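Local coordinates for protein adenosylmethionine-8-amino-7-oxononanoate aminotransferase (Methanocaldococcus jannaschii, PDB 6ZHK) that probably transfers an amino group from S-adenosyl-L-methionine to 8-amino-7-oxononanoate in biotin biosynthesis, working as a pyridoxal-phosphate-dependent homodimer, at residues I319-Q322 / F323-E326; M132-Q135 / Y136-R140; P367-K370 / L371-E375; E449-Y452 / L453-L457. All coordinates share one frame; numbering follows the deposited sequence. Where two conformers were deposited one is given.

Interaction 1 of 4, residues I319-Q322 / F323-E326; sequences IYNQ and FLGE
A type I beta turn from N321 to L324 carries the chain out of helix 317-321 into the loop that follows. L324 N donates to N321 O at 3.2 Å, and one residue earlier F323 N donates to Y320 O at 3.0 Å; both donors sit well above the plane of the carbonyl they meet. The F323 ring folds back against the helix so that CD1 lies 3.3 Å from I319 O, which, like Y320 O, faces the ring's edge. The turn belongs to the dimer interface of this class-III aminotransferase: W22 of the second subunit meets the F323 and Y320 rings edge-to-face, and R32 of that subunit holds Y320 OH. A chi1 of -66° lays the L324 side chain back along N321. There CD1 comes 3.5 Å from N321 OD1, while CD2 approaches Y320 CE1 at 4.0 Å, slantwise to the ring. A glycine in place of L324 would probably open a gap beside the Y320 ring and at M28 of the second subunit, with the methyl contact at N321 OD1 lost as well. Q27 of the second subunit bonds F323 O and G325 N.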
loop_
_atom_site.group_PDB
_atom_site.type_symbol
_atom_site.label_atom_id
_atom_site.label_comp_id
_atom_site.label_asym_id
_atom_site.label_seq_id
_atom_site.Cartn_x
_atom_site.Cartn_y
_atom_site.Cartn_z
ATOM N N ILE A 319 -19.603 7.141 11.667
ATOM C CA ILE A 319 -18.173 7.399 11.746
ATOM C C ILE A 319 -17.799 8.547 10.811
ATOM O O ILE A 319 -17.110 9.476 11.221
ATOM C CB ILE A 319 -17.382 6.115 11.473
ATOM C CG1 ILE A 319 -17.548 5.122 12.637
ATOM C CG2 ILE A 319 -15.896 6.424 11.128
ATOM C CD1 ILE A 319 -17.135 5.609 13.997
ATOM N N TYR A 320 -18.251 8.462 9.556
ATOM C CA TYR A 320 -17.941 9.429 8.531
ATOM C C TYR A 320 -18.352 10.842 8.996
ATOM O O TYR A 320 -17.672 11.842 8.755
ATOM C CB TYR A 320 -18.695 8.987 7.265
ATOM C CG TYR A 320 -18.781 9.954 6.102
ATOM C CD1 TYR A 320 -19.733 10.977 6.070
ATOM C CD2 TYR A 320 -17.957 9.795 4.978
ATOM C CE1 TYR A 320 -19.833 11.842 4.975
ATOM C CE2 TYR A 320 -18.074 10.620 3.863
ATOM C CZ TYR A 320 -19.019 11.641 3.866
ATOM O OH TYR A 320 -19.169 12.406 2.761
ATOM N N ASN A 321 -19.515 10.931 9.635
ATOM C CA ASN A 321 -20.060 12.258 9.902
ATOM C C ASN A 321 -19.240 13.064 10.901
ATOM O O ASN A 321 -19.334 14.289 10.871
ATOM C CB ASN A 321 -21.478 12.172 10.479
ATOM C CG ASN A 321 -22.513 11.806 9.437
ATOM O OD1 ASN A 321 -22.275 11.944 8.249
ATOM N ND2 ASN A 321 -23.652 11.249 9.852
ATOM N N GLN A 322 -18.490 12.408 11.807
ATOM C CA GLN A 322 -17.660 13.103 12.768
ATOM C C GLN A 322 -16.607 13.933 12.052
ATOM O O GLN A 322 -16.132 14.896 12.631
ATOM C CB GLN A 322 -16.892 12.168 13.725
ATOM C CG GLN A 322 -17.632 11.779 14.989
ATOM C CD GLN A 322 -18.227 12.892 15.838
ATOM O OE1 GLN A 322 -17.642 13.952 16.040
ATOM N NE2 GLN A 322 -19.439 12.671 16.295
ATOM N N PHE A 323 -16.247 13.589 10.796
ATOM C CA PHE A 323 -15.147 14.286 10.124
ATOM C C PHE A 323 -15.645 15.424 9.224
ATOM O O PHE A 323 -14.858 16.060 8.496
ATOM C CB PHE A 323 -14.342 13.311 9.257
ATOM C CG PHE A 323 -13.678 12.216 10.048
ATOM C CD1 PHE A 323 -14.403 11.143 10.537
ATOM C CD2 PHE A 323 -12.308 12.269 10.285
ATOM C CE1 PHE A 323 -13.742 10.135 11.242
ATOM C CE2 PHE A 323 -11.646 11.278 11.025
ATOM C CZ PHE A 323 -12.361 10.201 11.521
ATOM N N LEU A 324 -16.942 15.719 9.316
ATOM C CA LEU A 324 -17.545 16.835 8.576
ATOM C C LEU A 324 -17.383 18.127 9.369
ATOM O O LEU A 324 -17.628 18.145 10.591
ATOM C CB LEU A 324 -19.045 16.525 8.397
ATOM C CG LEU A 324 -19.334 15.327 7.517
ATOM C CD1 LEU A 324 -20.849 15.008 7.464
ATOM C CD2 LEU A 324 -18.794 15.543 6.114
ATOM N N GLY A 325 -17.135 19.211 8.629
ATOM C CA GLY A 325 -17.037 20.551 9.193
ATOM C C GLY A 325 -16.522 21.553 8.158
ATOM O O GLY A 325 -16.372 21.221 6.992
ATOM N N GLU A 326 -16.200 22.775 8.593
ATOM C CA GLU A 326 -15.683 23.761 7.667
ATOM C C GLU A 326 -14.206 23.450 7.461
ATOM O O GLU A 326 -13.569 22.899 8.355
ATOM C CB GLU A 326 -15.863 25.132 8.306
ATOM C CG GLU A 326 -17.300 25.581 8.127
ATOM C CD GLU A 326 -17.413 27.070 8.378
ATOM O OE1 GLU A 326 -16.772 27.882 7.628
ATOM O OE2 GLU A 326 -18.099 27.420 9.353
#

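Interaction 2 of 4, residues M132-Q135 / Y136-R140; sequences MAYQ and YYVLR
Y136 N donates to M132 O at 2.7 Å and L139 N to Q135 O at 2.9 Å. V138 N reaches Y134 O at 3.3 Å, whereas Y137 N makes a long, weak bond to A133 O. Y136 and R140 find their main polar partners outside the two segments: E318 bonds Y136 OH, to which R140 NH2 adds a weak bond, and R140 NH1 forms salt bridges with D142 and D262. These residues form the last turns of helix 122-140, whose first two residues, G122 and A123, are predicted to bind pyridoxal phosphate, as expected for a fold type I aminotransferase. Here the helix is clad in aromatic rings. Y136 sets CD2 over the centre of the Y137 ring, 3.7 Å above its plane, and Y137 CE1 in turn lies over the rim of the flat R140 guanidinium. Y134, with its ring swung opposite the backbone N (chi1 179°), crosses V138 at a slant and brings CE2 to 3.7 Å from V138 CG2; both side chains pack on V174 of the second subunit. Round the helix, the extended Q135 chain touches L139 CD1 through CG at 3.9 Å, and both residues bear on F323. An alanine at L139 lacks this methyl and would be likely to leave Q135 CG less covered and a gap beside F323.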
loop_
_atom_site.group_PDB
_atom_site.type_symbol
_atom_site.label_atom_id
_atom_site.label_comp_id
_atom_site.label_asym_id
_atom_site.label_seq_id
_atom_site.Cartn_x
_atom_site.Cartn_y
_atom_site.Cartn_z
ATOM N N MET A 132 -9.264 6.069 11.494
ATOM C CA MET A 132 -10.626 6.568 11.518
ATOM C C MET A 132 -11.186 6.367 12.922
ATOM O O MET A 132 -11.825 7.285 13.433
ATOM C CB MET A 132 -11.476 5.755 10.510
ATOM C CG MET A 132 -11.207 6.158 9.071
ATOM S SD MET A 132 -12.146 5.011 8.066
ATOM C CE MET A 132 -12.012 5.778 6.450
ATOM N N ALA A 133 -10.960 5.179 13.514
ATOM C CA ALA A 133 -11.540 4.818 14.804
ATOM C C ALA A 133 -10.939 5.746 15.866
ATOM O O ALA A 133 -11.657 6.379 16.603
ATOM C CB ALA A 133 -11.308 3.354 15.147
ATOM N N TYR A 134 -9.611 5.951 15.774
ATOM C CA TYR A 134 -8.903 6.765 16.751
ATOM C C TYR A 134 -9.432 8.197 16.668
ATOM O O TYR A 134 -9.759 8.838 17.708
ATOM C CB TYR A 134 -7.383 6.723 16.529
ATOM C CG TYR A 134 -6.673 7.598 17.563
ATOM C CD1 TYR A 134 -6.452 7.112 18.851
ATOM C CD2 TYR A 134 -6.308 8.918 17.282
ATOM C CE1 TYR A 134 -5.848 7.910 19.830
ATOM C CE2 TYR A 134 -5.753 9.721 18.257
ATOM C CZ TYR A 134 -5.506 9.214 19.515
ATOM O OH TYR A 134 -4.951 10.016 20.490
ATOM N N GLN A 135 -9.449 8.719 15.437
ATOM C CA GLN A 135 -9.791 10.130 15.277
ATOM C C GLN A 135 -11.280 10.367 15.471
ATOM O O GLN A 135 -11.668 11.424 15.983
ATOM C CB GLN A 135 -9.223 10.714 13.987
ATOM C CG GLN A 135 -9.547 12.206 13.875
ATOM C CD GLN A 135 -8.755 12.822 12.764
ATOM O OE1 GLN A 135 -8.267 12.132 11.864
ATOM N NE2 GLN A 135 -8.776 14.147 12.734
ATOM N N TYR A 136 -12.105 9.354 15.176
ATOM C CA TYR A 136 -13.525 9.476 15.492
ATOM C C TYR A 136 -13.704 9.918 16.952
ATOM O O TYR A 136 -14.468 10.851 17.254
ATOM C CB TYR A 136 -14.222 8.141 15.286
ATOM C CG TYR A 136 -15.632 8.028 15.824
ATOM C CD1 TYR A 136 -16.732 8.577 15.146
ATOM C CD2 TYR A 136 -15.865 7.367 17.016
ATOM C CE1 TYR A 136 -18.048 8.400 15.624
ATOM C CE2 TYR A 136 -17.168 7.205 17.505
ATOM C CZ TYR A 136 -18.240 7.764 16.835
ATOM O OH TYR A 136 -19.520 7.548 17.313
ATOM N N TYR A 137 -13.060 9.206 17.881
ATOM C CA TYR A 137 -13.310 9.479 19.290
ATOM C C TYR A 137 -12.700 10.815 19.693
ATOM O O TYR A 137 -13.279 11.528 20.500
ATOM C CB TYR A 137 -12.770 8.370 20.201
ATOM C CG TYR A 137 -13.585 7.098 20.117
ATOM C CD1 TYR A 137 -14.874 7.049 20.640
ATOM C CD2 TYR A 137 -13.086 5.957 19.476
ATOM C CE1 TYR A 137 -15.638 5.882 20.593
ATOM C CE2 TYR A 137 -13.846 4.794 19.436
ATOM C CZ TYR A 137 -15.111 4.749 19.984
ATOM O OH TYR A 137 -15.834 3.586 19.897
ATOM N N VAL A 138 -11.549 11.185 19.110
ATOM C CA VAL A 138 -11.044 12.502 19.431
ATOM C C VAL A 138 -12.072 13.563 19.027
ATOM O O VAL A 138 -12.315 14.548 19.760
ATOM C CB VAL A 138 -9.737 12.741 18.663
ATOM C CG1 VAL A 138 -9.356 14.204 18.710
ATOM C CG2 VAL A 138 -8.624 11.837 19.178
ATOM N N LEU A 139 -12.642 13.428 17.833
ATOM C CA LEU A 139 -13.525 14.446 17.303
ATOM C C LEU A 139 -14.824 14.449 18.099
ATOM O O LEU A 139 -15.426 15.485 18.259
ATOM C CB LEU A 139 -13.835 14.157 15.816
ATOM C CG LEU A 139 -12.683 14.506 14.859
ATOM C CD1 LEU A 139 -12.982 13.991 13.463
ATOM C CD2 LEU A 139 -12.464 16.014 14.822
ATOM N N ARG A 140 -15.240 13.286 18.551
ATOM C CA ARG A 140 -16.501 13.184 19.274
ATOM C C ARG A 140 -16.350 13.717 20.709
ATOM O O ARG A 140 -17.349 13.891 21.417
ATOM C CB ARG A 140 -16.933 11.725 19.377
ATOM C CG ARG A 140 -18.405 11.536 19.740
ATOM C CD ARG A 140 -18.718 10.045 19.756
ATOM N NE ARG A 140 -18.116 9.302 20.884
ATOM C CZ ARG A 140 -18.570 8.161 21.354
ATOM N NH1 ARG A 140 -18.010 7.626 22.411
ATOM N NH2 ARG A 140 -19.545 7.520 20.735
#

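Interaction 3 of 4, residues P367-K370 / L371-E375; sequences PKIK and LFHKE
I369 lays its CG2 methyl over one face of the H373 imidazole in a CH-pi contact, 3.9 Å from the ring centroid and 27° off the ring normal. The touch is off-centre: CE1 is the nearest ring atom to CG2, at 3.6 Å. The same face also covers I369 O, which sits 3.5 Å from H373 CG, so one residue lines the ring with both a methyl and a carbonyl. A chi1 of -64° folds the H373 ring back over the preceding turn, alongside the isoleucine. The far end is fixed too: NE2 hydrogen-bonds G392 O, which should limit rotation of the imidazole. The two residues are one turn apart, i to i+4, on helix 366-376 of the class-III aminotransferase fold, and H373 N donates to I369 O at 2.9 Å. Equally regular bonds precede and follow it, from F372 N to K368 O at 2.9 Å and from K374 N to K370 O at 3.1 Å. I369 packs on F393, F372 leans on C454 of helix 447-463, and K368 sends NZ away to the carbonyl oxygens of L443 and I445. K374, its chain bent near the end, curls NZ round to E375 OE2, and the two neighbours form a 2.7 Å salt bridge; the E375 side chain also touches C454.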
loop_
_atom_site.group_PDB
_atom_site.type_symbol
_atom_site.label_atom_id
_atom_site.label_comp_id
_atom_site.label_asym_id
_atom_site.label_seq_id
_atom_site.Cartn_x
_atom_site.Cartn_y
_atom_site.Cartn_z
ATOM N N PRO A 367 -21.977 -26.745 -3.686
ATOM C CA PRO A 367 -21.628 -28.171 -3.786
ATOM C C PRO A 367 -20.124 -28.418 -3.895
ATOM O O PRO A 367 -19.643 -29.490 -3.539
ATOM C CB PRO A 367 -22.320 -28.621 -5.087
ATOM C CG PRO A 367 -22.717 -27.350 -5.835
ATOM C CD PRO A 367 -22.841 -26.257 -4.791
ATOM N N LYS A 368 -19.354 -27.431 -4.395
ATOM C CA LYS A 368 -17.920 -27.663 -4.507
ATOM C C LYS A 368 -17.246 -27.627 -3.141
ATOM O O LYS A 368 -16.327 -28.409 -2.856
ATOM C CB LYS A 368 -17.276 -26.652 -5.476
ATOM C CG LYS A 368 -17.925 -26.590 -6.861
ATOM C CD LYS A 368 -16.897 -26.053 -7.858
ATOM C CE LYS A 368 -16.875 -24.537 -7.867
ATOM N NZ LYS A 368 -16.020 -24.004 -8.967
ATOM N N ILE A 369 -17.698 -26.698 -2.285
ATOM C CA ILE A 369 -17.164 -26.695 -0.918
ATOM C C ILE A 369 -17.525 -27.989 -0.181
ATOM O O ILE A 369 -16.717 -28.546 0.571
ATOM C CB ILE A 369 -17.685 -25.444 -0.172
ATOM C CG1 ILE A 369 -17.007 -24.181 -0.713
ATOM C CG2 ILE A 369 -17.523 -25.561 1.339
ATOM C CD1 ILE A 369 -17.756 -22.898 -0.381
ATOM N N LYS A 370 -18.790 -28.427 -0.323
ATOM C CA LYS A 370 -19.224 -29.664 0.315
ATOM C C LYS A 370 -18.358 -30.837 -0.160
ATOM O O LYS A 370 -17.903 -31.651 0.636
ATOM C CB LYS A 370 -20.694 -29.914 -0.039
ATOM C CG LYS A 370 -21.704 -29.946 1.102
ATOM C CD LYS A 370 -23.001 -29.273 0.669
ATOM C CE LYS A 370 -23.840 -28.786 1.822
ATOM N NZ LYS A 370 -24.512 -27.527 1.430
ATOM N N LEU A 371 -18.082 -30.896 -1.465
ATOM C CA LEU A 371 -17.205 -31.928 -2.013
ATOM C C LEU A 371 -15.787 -31.831 -1.444
ATOM O O LEU A 371 -15.171 -32.840 -1.086
ATOM C CB LEU A 371 -17.236 -31.872 -3.547
ATOM C CG LEU A 371 -16.224 -32.807 -4.245
ATOM C CD1 LEU A 371 -16.566 -34.296 -4.039
ATOM C CD2 LEU A 371 -16.033 -32.475 -5.719
ATOM N N PHE A 372 -15.236 -30.606 -1.398
ATOM C CA PHE A 372 -13.919 -30.368 -0.824
ATOM C C PHE A 372 -13.828 -30.916 0.615
ATOM O O PHE A 372 -12.879 -31.609 0.966
ATOM C CB PHE A 372 -13.660 -28.841 -0.837
ATOM C CG PHE A 372 -12.278 -28.378 -0.451
ATOM C CD1 PHE A 372 -11.171 -29.130 -0.798
ATOM C CD2 PHE A 372 -12.076 -27.188 0.240
ATOM C CE1 PHE A 372 -9.882 -28.679 -0.538
ATOM C CE2 PHE A 372 -10.786 -26.751 0.570
ATOM C CZ PHE A 372 -9.693 -27.500 0.177
ATOM N N HIS A 373 -14.811 -30.598 1.459
ATOM C CA HIS A 373 -14.706 -31.005 2.856
ATOM C C HIS A 373 -14.801 -32.528 2.964
ATOM O O HIS A 373 -14.146 -33.118 3.830
ATOM C CB HIS A 373 -15.733 -30.263 3.761
ATOM C CG HIS A 373 -15.503 -28.784 3.836
ATOM N ND1 HIS A 373 -16.407 -27.916 4.423
ATOM C CD2 HIS A 373 -14.483 -28.013 3.377
ATOM C CE1 HIS A 373 -15.949 -26.663 4.335
ATOM N NE2 HIS A 373 -14.751 -26.689 3.715
ATOM N N LYS A 374 -15.647 -33.138 2.129
ATOM C CA LYS A 374 -15.827 -34.587 2.111
ATOM C C LYS A 374 -14.528 -35.278 1.690
ATOM O O LYS A 374 -14.101 -36.246 2.323
ATOM C CB LYS A 374 -17.009 -34.927 1.196
ATOM C CG LYS A 374 -17.162 -36.417 0.930
ATOM C CD LYS A 374 -18.447 -36.776 0.242
ATOM C CE LYS A 374 -18.465 -36.616 -1.264
ATOM N NZ LYS A 374 -17.195 -37.055 -1.902
ATOM N N GLU A 375 -13.816 -34.700 0.707
ATOM C CA GLU A 375 -12.561 -35.242 0.182
ATOM C C GLU A 375 -11.355 -35.037 1.089
ATOM O O GLU A 375 -10.351 -35.745 0.957
ATOM C CB GLU A 375 -12.266 -34.735 -1.234
ATOM C CG GLU A 375 -13.276 -35.164 -2.283
ATOM C CD GLU A 375 -13.377 -36.682 -2.492
ATOM O OE1 GLU A 375 -12.338 -37.309 -2.779
ATOM O OE2 GLU A 375 -14.494 -37.240 -2.286
#

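Interaction 4 of 4, residues E449-Y452 / L453-L457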
loop_
_atom_site.group_PDB
_atom_site.type_symbol
_atom_site.label_atom_id
_atom_site.label_comp_id
_atom_site.label_asym_id
_atom_site.label_seq_id
_atom_site.Cartn_x
_atom_site.Cartn_y
_atom_site.Cartn_z
ATOM N N GLU A 449 -10.580 -31.062 -10.097
ATOM C CA GLU A 449 -9.362 -30.532 -9.527
ATOM C C GLU A 449 -9.366 -30.699 -8.006
ATOM O O GLU A 449 -8.328 -31.012 -7.401
ATOM C CB GLU A 449 -9.223 -29.063 -9.825
ATOM C CG GLU A 449 -8.647 -28.807 -11.226
ATOM C CD GLU A 449 -8.966 -27.431 -11.796
ATOM O OE1 GLU A 449 -9.553 -26.632 -11.097
ATOM O OE2 GLU A 449 -8.650 -27.169 -12.976
ATOM N N ILE A 450 -10.559 -30.571 -7.413
ATOM C CA ILE A 450 -10.650 -30.754 -5.973
ATOM C C ILE A 450 -10.258 -32.196 -5.621
ATOM O O ILE A 450 -9.567 -32.417 -4.627
ATOM C CB ILE A 450 -12.081 -30.423 -5.492
ATOM C CG1 ILE A 450 -12.311 -28.911 -5.400
ATOM C CG2 ILE A 450 -12.305 -31.016 -4.113
ATOM C CD1 ILE A 450 -13.799 -28.520 -5.335
ATOM N N ILE A 451 -10.765 -33.190 -6.380
ATOM C CA ILE A 451 -10.546 -34.600 -6.036
ATOM C C ILE A 451 -9.076 -34.909 -6.258
ATOM O O ILE A 451 -8.428 -35.509 -5.428
ATOM C CB ILE A 451 -11.481 -35.522 -6.845
ATOM C CG1 ILE A 451 -12.953 -35.405 -6.401
ATOM C CG2 ILE A 451 -10.986 -36.965 -6.839
ATOM C CD1 ILE A 451 -13.993 -35.668 -7.516
ATOM N N TYR A 452 -8.527 -34.387 -7.346
ATOM C CA TYR A 452 -7.105 -34.516 -7.622
ATOM C C TYR A 452 -6.283 -33.972 -6.452
ATOM O O TYR A 452 -5.332 -34.586 -6.005
ATOM C CB TYR A 452 -6.711 -33.855 -8.950
ATOM C CG TYR A 452 -5.249 -34.057 -9.252
ATOM C CD1 TYR A 452 -4.776 -35.273 -9.729
ATOM C CD2 TYR A 452 -4.335 -33.036 -9.072
ATOM C CE1 TYR A 452 -3.432 -35.506 -9.944
ATOM C CE2 TYR A 452 -2.984 -33.232 -9.331
ATOM C CZ TYR A 452 -2.528 -34.473 -9.768
ATOM O OH TYR A 452 -1.196 -34.704 -10.021
ATOM N N LEU A 453 -6.574 -32.735 -6.043
ATOM C CA LEU A 453 -5.833 -32.051 -4.997
ATOM C C LEU A 453 -5.806 -32.821 -3.683
ATOM O O LEU A 453 -4.771 -32.912 -3.048
ATOM C CB LEU A 453 -6.467 -30.667 -4.764
ATOM C CG LEU A 453 -5.992 -29.892 -3.520
ATOM C CD1 LEU A 453 -4.506 -29.490 -3.680
ATOM C CD2 LEU A 453 -6.821 -28.615 -3.421
ATOM N N CYS A 454 -6.960 -33.322 -3.255
ATOM C CA CYS A 454 -7.024 -34.006 -1.973
ATOM C C CYS A 454 -6.346 -35.385 -2.022
ATOM O O CYS A 454 -5.678 -35.788 -1.066
ATOM C CB CYS A 454 -8.501 -34.100 -1.590
ATOM S SG CYS A 454 -9.270 -32.480 -1.204
ATOM N N ASP A 455 -6.492 -36.111 -3.158
ATOM C CA ASP A 455 -5.770 -37.369 -3.335
ATOM C C ASP A 455 -4.266 -37.090 -3.383
ATOM O O ASP A 455 -3.477 -37.834 -2.812
ATOM C CB ASP A 455 -6.136 -38.048 -4.663
ATOM C CG ASP A 455 -7.457 -38.794 -4.657
ATOM O OD1 ASP A 455 -7.991 -39.064 -3.574
ATOM O OD2 ASP A 455 -7.955 -39.078 -5.739
ATOM N N ALA A 456 -3.836 -36.013 -4.056
ATOM C CA ALA A 456 -2.399 -35.747 -4.082
ATOM C C ALA A 456 -1.882 -35.340 -2.700
ATOM O O ALA A 456 -0.724 -35.627 -2.355
ATOM C CB ALA A 456 -2.092 -34.627 -5.063
ATOM N N LEU A 457 -2.717 -34.636 -1.915
ATOM C CA LEU A 457 -2.247 -34.226 -0.592
ATOM C C LEU A 457 -2.063 -35.453 0.319
ATOM O O LEU A 457 -1.092 -35.564 1.097
ATOM C CB LEU A 457 -3.241 -33.206 -0.012
ATOM C CG LEU A 457 -2.859 -32.542 1.316
ATOM C CD1 LEU A 457 -1.494 -31.845 1.258
ATOM C CD2 LEU A 457 -3.928 -31.574 1.774
#
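I451 and D455 stand side by side on helix 447-463, the last helix of this class-III aminotransferase chain, and both point the same way. The aspartate's chi1 of -79° tips its carboxylate back over the preceding turn, setting OD2 3.9 Å from the I451 CG2 methyl and CG 3.5 Å from I451 O. Beneath it D455 N donates to that same oxygen, I451 O, at 3.0 Å. C454 likewise turns its side chain back, toward I450: SG stands 3.4 Å from I450 O and 4.5 Å from I450 CG2, on the buried side of the helix. Y452 does otherwise. Its ring is swung to the far side of CB from the backbone N (chi1 -177°) and runs forward past the next peptide, where CG lies 3.7 Å from L453 N, at a slant to the ring. This brings OH to K426 O, whose hydrogen bond ties down the end of an otherwise exposed side chain. L453 packs on A58 and, with Y452 and A456, on I428. E449 leads its carboxylate away from the turn, OE1 being bonded by T446 N just before the helix and by N45 ND2. At the other end of the contact, A456 meets Y452 through the backbone and through its methyl: A456 N donates to Y452 O at 2.8 Å, and A456 CB lies 3.4 Å from that same oxygen.

In the fold
From the N terminus the order is interaction 2, then 1, 3 and 4. Each is local to one continuous stretch of chain, three along a helix and one round a beta turn, so none closes a long loop, and none nests in or crosses another. Interaction 2, on helix 122-140, and interaction 1, where helix 317-321 gives way to the following loop, are far apart in sequence but in contact: I319 and Q322 pack on Y136, and both interactions touch the second subunit. Interactions 3 and 4 form the other pair, with helices 366-376 and 447-463 touching, F372 against I450 for example. The pairs lie on opposite sides of the chain's centre, their centres 44 to 52 Å apart, one at the dimer interface and one clear of it.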